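Protein yesU (Bacillus subtilis, PDB 1OQ1) is of unknown function but has a galectin-like fold, which would be consistent with carbohydrate binding. Local coordinates at residues M4-P15 / R213-R223. Sequence-based numbering, arbitrary orientation.
Sequences MYKEGACLYRNP and RDFAVHQAVRR
Lys6 and Val221 pair through two backbone hydrogen bonds, Lys6 N to Val221 O and Val221 N to Lys6 O, both 2.8 Å, and illustrate how terminal strands satisfy each other's peptide groups. Toward the chain ends, Met4 O accepts Arg223 N and a water that also donates to Arg223 O. At the first strand's corner, Gly8 N gives to Gln219 O at 2.7 Å and Gln219 N returns a bond to Ala9 O, while His218 ND1 reaches Gly8 O weakly, at 3.3 Å. Leu11 N (2.8 Å) and Tyr12 N (3.2 Å) both donate to Val217 O, a classic beta bulge and the second one-residue shift after that between Glu7 and Cys10; regular pairing resumes with Val217 N to Tyr12 O and the Asn14/Phe215 pair. Cys10 SG lies over the His218 ring; Glu7 OE1 sits over that ring's opposite face, near its rim, without a hydrogen bond, and OE2 has a long, weak ion pair with Lys164. On the sheet's other face, Asn14 chi1 (-169°) sends the amide alongside Tyr12, where ND2 meets Tyr12 OH (N-H...O angle 169°) and also Asp21 O; OD1 accepts Leu16 N. Strand 63-73 flanks 209-222 on its other side, continuing the antiparallel sheet of a galectin-like beta sandwich.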
HETATM    1  N   MSE A   4      -2.516   4.049  21.625  1.00 23.05           N
HETATM    2  CA  MSE A   4      -2.455   2.606  21.826  1.00 26.04           C
HETATM    3  C   MSE A   4      -3.511   1.801  21.074  1.00 19.43           C
HETATM    4  O   MSE A   4      -4.712   2.045  21.210  1.00 16.78           O
HETATM    5  CB  MSE A   4      -2.570   2.298  23.322  1.00 38.95           C
HETATM    6  CG  MSE A   4      -1.280   1.849  23.989  1.00 53.70           C
HETATM    7 SE   MSE A   4      -1.179  -0.073  24.186  0.95 67.18          SE
HETATM    8  CE  MSE A   4      -0.313  -0.497  22.514  1.00 77.08           C
ATOM      9  N   TYR A   5      -3.045   0.842  20.275  1.00 13.66           N
ATOM     10  CA  TYR A   5      -3.917  -0.059  19.525  1.00 11.08           C
ATOM     11  C   TYR A   5      -3.403  -1.482  19.671  1.00 10.26           C
ATOM     12  O   TYR A   5      -2.194  -1.705  19.766  1.00 11.66           O
ATOM     13  CB  TYR A   5      -3.935   0.265  18.029  1.00 10.05           C
ATOM     14  CG  TYR A   5      -4.928   1.322  17.625  1.00  7.71           C
ATOM     15  CD1 TYR A   5      -4.589   2.670  17.664  1.00  7.33           C
ATOM     16  CD2 TYR A   5      -6.211   0.973  17.208  1.00  8.07           C
ATOM     17  CE1 TYR A   5      -5.503   3.647  17.297  1.00  6.75           C
ATOM     18  CE2 TYR A   5      -7.132   1.937  16.843  1.00  6.32           C
ATOM     19  CZ  TYR A   5      -6.771   3.273  16.888  1.00  7.46           C
ATOM     20  OH  TYR A   5      -7.680   4.234  16.525  1.00  9.41           O
ATOM     21  N   LYS A   6      -4.322  -2.439  19.693  1.00 10.64           N
ATOM     22  CA  LYS A   6      -3.963  -3.851  19.773  1.00 10.71           C
ATOM     23  C   LYS A   6      -4.626  -4.543  18.590  1.00 10.67           C
ATOM     24  O   LYS A   6      -5.660  -4.089  18.099  1.00  9.91           O
ATOM     25  CB  LYS A   6      -4.474  -4.492  21.072  1.00 11.07           C
ATOM     26  CG  LYS A   6      -3.748  -4.059  22.334  1.00 11.30           C
ATOM     27  CD  LYS A   6      -2.256  -4.336  22.242  1.00 12.07           C
ATOM     28  CE  LYS A   6      -1.556  -4.036  23.564  1.00 11.57           C
ATOM     29  NZ  LYS A   6      -0.073  -4.094  23.428  1.00  8.88           N
ATOM     30  N   GLU A   7      -4.026  -5.628  18.118  1.00 10.72           N
ATOM     31  CA  GLU A   7      -4.618  -6.373  17.020  1.00 11.49           C
ATOM     32  C   GLU A   7      -5.692  -7.278  17.605  1.00 11.84           C
ATOM     33  O   GLU A   7      -5.474  -7.921  18.629  1.00 13.93           O
ATOM     34  CB  GLU A   7      -3.557  -7.216  16.310  1.00 12.14           C
ATOM     35  CG  GLU A   7      -2.556  -6.400  15.517  1.00 15.13           C
ATOM     36  CD  GLU A   7      -1.521  -7.264  14.829  1.00 17.55           C
ATOM     37  OE1 GLU A   7      -1.916  -8.229  14.149  1.00 17.51           O
ATOM     38  OE2 GLU A   7      -0.311  -6.976  14.963  1.00 20.88           O
ATOM     39  N   GLY A   8      -6.854  -7.307  16.961  1.00 10.44           N
ATOM     40  CA  GLY A   8      -7.942  -8.150  17.426  1.00 11.34           C
ATOM     41  C   GLY A   8      -8.067  -9.409  16.586  1.00 10.42           C
ATOM     42  O   GLY A   8      -7.063 -10.026  16.228  1.00 10.71           O
ATOM     43  N   ALA A   9      -9.299  -9.787  16.261  1.00 10.82           N
ATOM     44  CA  ALA A   9      -9.545 -10.983  15.466  1.00  9.90           C
ATOM     45  C   ALA A   9      -8.878 -10.888  14.100  1.00 10.30           C
ATOM     46  O   ALA A   9      -8.791  -9.810  13.514  1.00  9.31           O
ATOM     47  CB  ALA A   9     -11.043 -11.195  15.296  1.00 12.57           C
ATOM     48  N   CYS A  10      -8.402 -12.020  13.593  1.00  9.37           N
ATOM     49  CA  CYS A  10      -7.768 -12.037  12.282  1.00  9.86           C
ATOM     50  C   CYS A  10      -8.870 -12.114  11.236  1.00 10.93           C
ATOM     51  O   CYS A  10      -9.703 -13.019  11.270  1.00 11.47           O
ATOM     52  CB  CYS A  10      -6.840 -13.248  12.140  1.00 12.09           C
ATOM     53  SG  CYS A  10      -5.970 -13.313  10.545  1.00 14.12           S
ATOM     54  N   LEU A  11      -8.877 -11.162  10.311  1.00  8.77           N
ATOM     55  CA  LEU A  11      -9.892 -11.128   9.268  1.00 10.31           C
ATOM     56  C   LEU A  11      -9.412 -11.754   7.970  1.00 11.19           C
ATOM     57  O   LEU A  11     -10.215 -12.266   7.187  1.00 10.86           O
ATOM     58  CB  LEU A  11     -10.305  -9.684   8.985  1.00 10.36           C
ATOM     59  CG  LEU A  11     -10.813  -8.880  10.179  1.00 11.99           C
ATOM     60  CD1 LEU A  11     -11.172  -7.476   9.728  1.00 13.05           C
ATOM     61  CD2 LEU A  11     -12.024  -9.574  10.782  1.00 12.47           C
ATOM     62  N   TYR A  12      -8.102 -11.726   7.756  1.00 10.27           N
ATOM     63  CA  TYR A  12      -7.521 -12.236   6.521  1.00 10.75           C
ATOM     64  C   TYR A  12      -6.020 -12.431   6.683  1.00  9.86           C
ATOM     65  O   TYR A  12      -5.348 -11.637   7.341  1.00  9.78           O
ATOM     66  CB  TYR A  12      -7.784 -11.213   5.409  1.00 11.15           C
ATOM     67  CG  TYR A  12      -7.217 -11.541   4.049  1.00 11.04           C
ATOM     68  CD1 TYR A  12      -7.928 -12.330   3.145  1.00 12.20           C
ATOM     69  CD2 TYR A  12      -5.982 -11.028   3.648  1.00 11.71           C
ATOM     70  CE1 TYR A  12      -7.426 -12.598   1.871  1.00 12.15           C
ATOM     71  CE2 TYR A  12      -5.470 -11.293   2.377  1.00 10.70           C
ATOM     72  CZ  TYR A  12      -6.199 -12.076   1.497  1.00 12.46           C
ATOM     73  OH  TYR A  12      -5.703 -12.339   0.240  1.00 14.31           O
ATOM     74  N   ARG A  13      -5.499 -13.493   6.083  1.00  8.96           N
ATOM     75  CA  ARG A  13      -4.074 -13.759   6.133  1.00  9.80           C
ATOM     76  C   ARG A  13      -3.678 -14.498   4.863  1.00 10.45           C
ATOM     77  O   ARG A  13      -4.257 -15.537   4.527  1.00  9.27           O
ATOM     78  CB  ARG A  13      -3.722 -14.595   7.364  1.00 12.17           C
ATOM     79  CG  ARG A  13      -2.235 -14.897   7.489  1.00 16.44           C
ATOM     80  CD  ARG A  13      -1.940 -15.727   8.724  1.00 19.34           C
ATOM     81  NE  ARG A  13      -1.949 -14.948   9.961  1.00 20.57           N
ATOM     82  CZ  ARG A  13      -0.986 -14.105  10.323  1.00 21.78           C
ATOM     83  NH1 ARG A  13       0.073 -13.922   9.542  1.00 21.64           N
ATOM     84  NH2 ARG A  13      -1.068 -13.459  11.479  1.00 19.11           N
ATOM     85  N   ASN A  14      -2.701 -13.943   4.156  1.00  8.63           N
ATOM     86  CA  ASN A  14      -2.205 -14.524   2.915  1.00  7.96           C
ATOM     87  C   ASN A  14      -0.686 -14.662   3.020  1.00  8.85           C
ATOM     88  O   ASN A  14       0.037 -13.667   3.076  1.00  7.19           O
ATOM     89  CB  ASN A  14      -2.561 -13.615   1.739  1.00  9.21           C
ATOM     90  CG  ASN A  14      -2.314 -14.273   0.398  1.00  9.50           C
ATOM     91  OD1 ASN A  14      -1.354 -15.023   0.230  1.00 11.51           O
ATOM     92  ND2 ASN A  14      -3.178 -13.987  -0.570  1.00 10.08           N
ATOM     93  N   PRO A  15      -0.185 -15.906   3.062  1.00  9.96           N
ATOM     94  CA  PRO A  15       1.255 -16.166   3.164  1.00  9.83           C
ATOM     95  C   PRO A  15       2.061 -15.644   1.971  1.00  9.39           C
ATOM     96  O   PRO A  15       3.242 -15.309   2.112  1.00  8.43           O
ATOM     97  CB  PRO A  15       1.324 -17.692   3.267  1.00 11.29           C
ATOM     98  CG  PRO A  15       0.009 -18.059   3.877  1.00 12.96           C
ATOM     99  CD  PRO A  15      -0.952 -17.159   3.156  1.00 11.49           C
ATOM    100  N   ARG A 213       5.761 -10.947   1.819  1.00  8.87           N
ATOM    101  CA  ARG A 213       5.354 -12.164   2.516  1.00 10.15           C
ATOM    102  C   ARG A 213       4.393 -11.866   3.664  1.00  8.60           C
ATOM    103  O   ARG A 213       4.346 -10.750   4.170  1.00  9.15           O
ATOM    104  CB  ARG A 213       6.581 -12.867   3.092  1.00 14.88           C
ATOM    105  CG  ARG A 213       7.268 -13.840   2.167  1.00 21.23           C
ATOM    106  CD  ARG A 213       6.841 -15.249   2.506  1.00 28.84           C
ATOM    107  NE  ARG A 213       7.929 -16.202   2.311  1.00 34.69           N
ATOM    108  CZ  ARG A 213       7.930 -17.438   2.798  1.00 37.31           C
ATOM    109  NH1 ARG A 213       6.898 -17.869   3.512  1.00 38.91           N
ATOM    110  NH2 ARG A 213       8.963 -18.241   2.570  1.00 38.67           N
ATOM    111  N   ASP A 214       3.635 -12.884   4.058  1.00  8.84           N
ATOM    112  CA  ASP A 214       2.693 -12.812   5.176  1.00 10.20           C
ATOM    113  C   ASP A 214       1.869 -11.538   5.306  1.00  9.48           C
ATOM    114  O   ASP A 214       2.022 -10.781   6.267  1.00  9.92           O
ATOM    115  CB  ASP A 214       3.437 -13.061   6.494  1.00 14.10           C
ATOM    116  CG  ASP A 214       4.232 -14.357   6.479  1.00 18.35           C
ATOM    117  OD1 ASP A 214       3.782 -15.328   5.836  1.00 20.46           O
ATOM    118  OD2 ASP A 214       5.303 -14.407   7.121  1.00 19.71           O
ATOM    119  N   PHE A 215       0.987 -11.324   4.339  1.00  8.53           N
ATOM    120  CA  PHE A 215       0.098 -10.170   4.307  1.00  9.56           C
ATOM    121  C   PHE A 215      -1.131 -10.511   5.158  1.00  9.79           C
ATOM    122  O   PHE A 215      -1.850 -11.469   4.867  1.00 10.93           O
ATOM    123  CB  PHE A 215      -0.287  -9.897   2.851  1.00  9.75           C
ATOM    124  CG  PHE A 215      -1.420  -8.925   2.673  1.00  9.99           C
ATOM    125  CD1 PHE A 215      -1.449  -7.722   3.370  1.00 11.28           C
ATOM    126  CD2 PHE A 215      -2.436  -9.199   1.763  1.00 11.79           C
ATOM    127  CE1 PHE A 215      -2.475  -6.803   3.163  1.00 12.23           C
ATOM    128  CE2 PHE A 215      -3.469  -8.287   1.545  1.00 13.99           C
ATOM    129  CZ  PHE A 215      -3.487  -7.083   2.250  1.00 13.50           C
ATOM    130  N   ALA A 216      -1.369  -9.735   6.211  1.00  7.26           N
ATOM    131  CA  ALA A 216      -2.507 -10.012   7.088  1.00  5.99           C
ATOM    132  C   ALA A 216      -3.277  -8.765   7.488  1.00  5.90           C
ATOM    133  O   ALA A 216      -2.731  -7.664   7.496  1.00  6.50           O
ATOM    134  CB  ALA A 216      -2.024 -10.738   8.334  1.00  5.96           C
ATOM    135  N   VAL A 217      -4.551  -8.959   7.820  1.00  6.78           N
ATOM    136  CA  VAL A 217      -5.428  -7.877   8.253  1.00  6.69           C
ATOM    137  C   VAL A 217      -6.151  -8.318   9.528  1.00  8.63           C
ATOM    138  O   VAL A 217      -6.831  -9.345   9.542  1.00  9.52           O
ATOM    139  CB  VAL A 217      -6.492  -7.532   7.172  1.00  9.14           C
ATOM    140  CG1 VAL A 217      -7.348  -6.359   7.633  1.00  9.49           C
ATOM    141  CG2 VAL A 217      -5.815  -7.200   5.855  1.00  7.44           C
ATOM    142  N   HIS A 218      -5.986  -7.548  10.597  1.00  7.60           N
ATOM    143  CA  HIS A 218      -6.632  -7.842  11.874  1.00  7.94           C
ATOM    144  C   HIS A 218      -7.540  -6.678  12.256  1.00  8.78           C
ATOM    145  O   HIS A 218      -7.383  -5.564  11.754  1.00  7.54           O
ATOM    146  CB  HIS A 218      -5.587  -8.021  12.985  1.00  8.81           C
ATOM    147  CG  HIS A 218      -4.767  -9.270  12.865  1.00  9.33           C
ATOM    148  ND1 HIS A 218      -5.002 -10.394  13.629  1.00 11.35           N
ATOM    149  CD2 HIS A 218      -3.702  -9.563  12.083  1.00  7.81           C
ATOM    150  CE1 HIS A 218      -4.115 -11.325  13.323  1.00  7.61           C
ATOM    151  NE2 HIS A 218      -3.315 -10.847  12.389  1.00 11.59           N
ATOM    152  N   GLN A 219      -8.490  -6.940  13.147  1.00  8.72           N
ATOM    153  CA  GLN A 219      -9.389  -5.896  13.625  1.00 10.11           C
ATOM    154  C   GLN A 219      -8.536  -4.952  14.466  1.00  9.56           C
ATOM    155  O   GLN A 219      -7.645  -5.403  15.187  1.00  9.99           O
ATOM    156  CB  GLN A 219     -10.479  -6.497  14.517  1.00 15.79           C
ATOM    157  CG  GLN A 219     -11.619  -7.180  13.790  1.00 26.86           C
ATOM    158  CD  GLN A 219     -12.578  -6.188  13.165  1.00 33.92           C
ATOM    159  OE1 GLN A 219     -12.973  -5.208  13.799  1.00 39.15           O
ATOM    160  NE2 GLN A 219     -12.968  -6.440  11.921  1.00 38.72           N
ATOM    161  N   ALA A 220      -8.788  -3.651  14.372  1.00  8.64           N
ATOM    162  CA  ALA A 220      -8.028  -2.689  15.166  1.00  8.77           C
ATOM    163  C   ALA A 220      -8.754  -2.468  16.488  1.00  9.76           C
ATOM    164  O   ALA A 220      -9.931  -2.112  16.502  1.00 11.44           O
ATOM    165  CB  ALA A 220      -7.894  -1.363  14.417  1.00  7.58           C
ATOM    166  N   VAL A 221      -8.051  -2.690  17.593  1.00  8.65           N
ATOM    167  CA  VAL A 221      -8.634  -2.508  18.915  1.00  9.69           C
ATOM    168  C   VAL A 221      -8.031  -1.277  19.573  1.00 10.16           C
ATOM    169  O   VAL A 221      -6.854  -1.264  19.939  1.00  9.86           O
ATOM    170  CB  VAL A 221      -8.383  -3.735  19.812  1.00 10.18           C
ATOM    171  CG1 VAL A 221      -8.974  -3.494  21.197  1.00 11.40           C
ATOM    172  CG2 VAL A 221      -8.997  -4.967  19.177  1.00 11.07           C
ATOM    173  N   ARG A 222      -8.844  -0.238  19.725  1.00 10.46           N
ATOM    174  CA  ARG A 222      -8.373   0.998  20.330  1.00 13.82           C
ATOM    175  C   ARG A 222      -8.434   0.911  21.846  1.00 14.80           C
ATOM    176  O   ARG A 222      -9.471   0.574  22.413  1.00 15.24           O
ATOM    177  CB  ARG A 222      -9.212   2.182  19.838  1.00 16.92           C
ATOM    178  CG  ARG A 222      -8.749   3.519  20.373  1.00 19.79           C
ATOM    179  CD  ARG A 222      -9.525   4.677  19.770  1.00 24.25           C
ATOM    180  NE  ARG A 222     -10.966   4.516  19.920  1.00 27.00           N
ATOM    181  CZ  ARG A 222     -11.824   5.528  19.997  1.00 28.14           C
ATOM    182  NH1 ARG A 222     -11.385   6.777  19.943  1.00 30.54           N
ATOM    183  NH2 ARG A 222     -13.121   5.292  20.125  1.00 29.50           N
ATOM    184  N   ARG A 223      -7.317   1.205  22.500  1.00 14.50           N
ATOM    185  CA  ARG A 223      -7.258   1.171  23.957  1.00 15.08           C
ATOM    186  C   ARG A 223      -7.463   2.579  24.522  1.00 17.39           C
ATOM    187  O   ARG A 223      -7.391   3.540  23.732  1.00 19.74           O
ATOM    188  CB  ARG A 223      -5.907   0.610  24.415  1.00 14.33           C
ATOM    189  CG  ARG A 223      -5.760  -0.906  24.250  1.00 12.09           C
ATOM    190  CD  ARG A 223      -6.737  -1.650  25.157  1.00 12.49           C
ATOM    191  NE  ARG A 223      -6.639  -3.106  25.031  1.00  9.82           N
ATOM    192  CZ  ARG A 223      -5.625  -3.838  25.479  1.00 11.35           C
ATOM    193  NH1 ARG A 223      -4.601  -3.256  26.090  1.00  9.99           N
ATOM    194  NH2 ARG A 223      -5.638  -5.158  25.321  1.00 10.06           N
ATOM    195  OXT ARG A 223      -7.689   2.715  25.744  1.00 18.46           O
TER
HETATM  196  O   HOH W   1      -5.933   4.531  21.802  1.00 21.96           O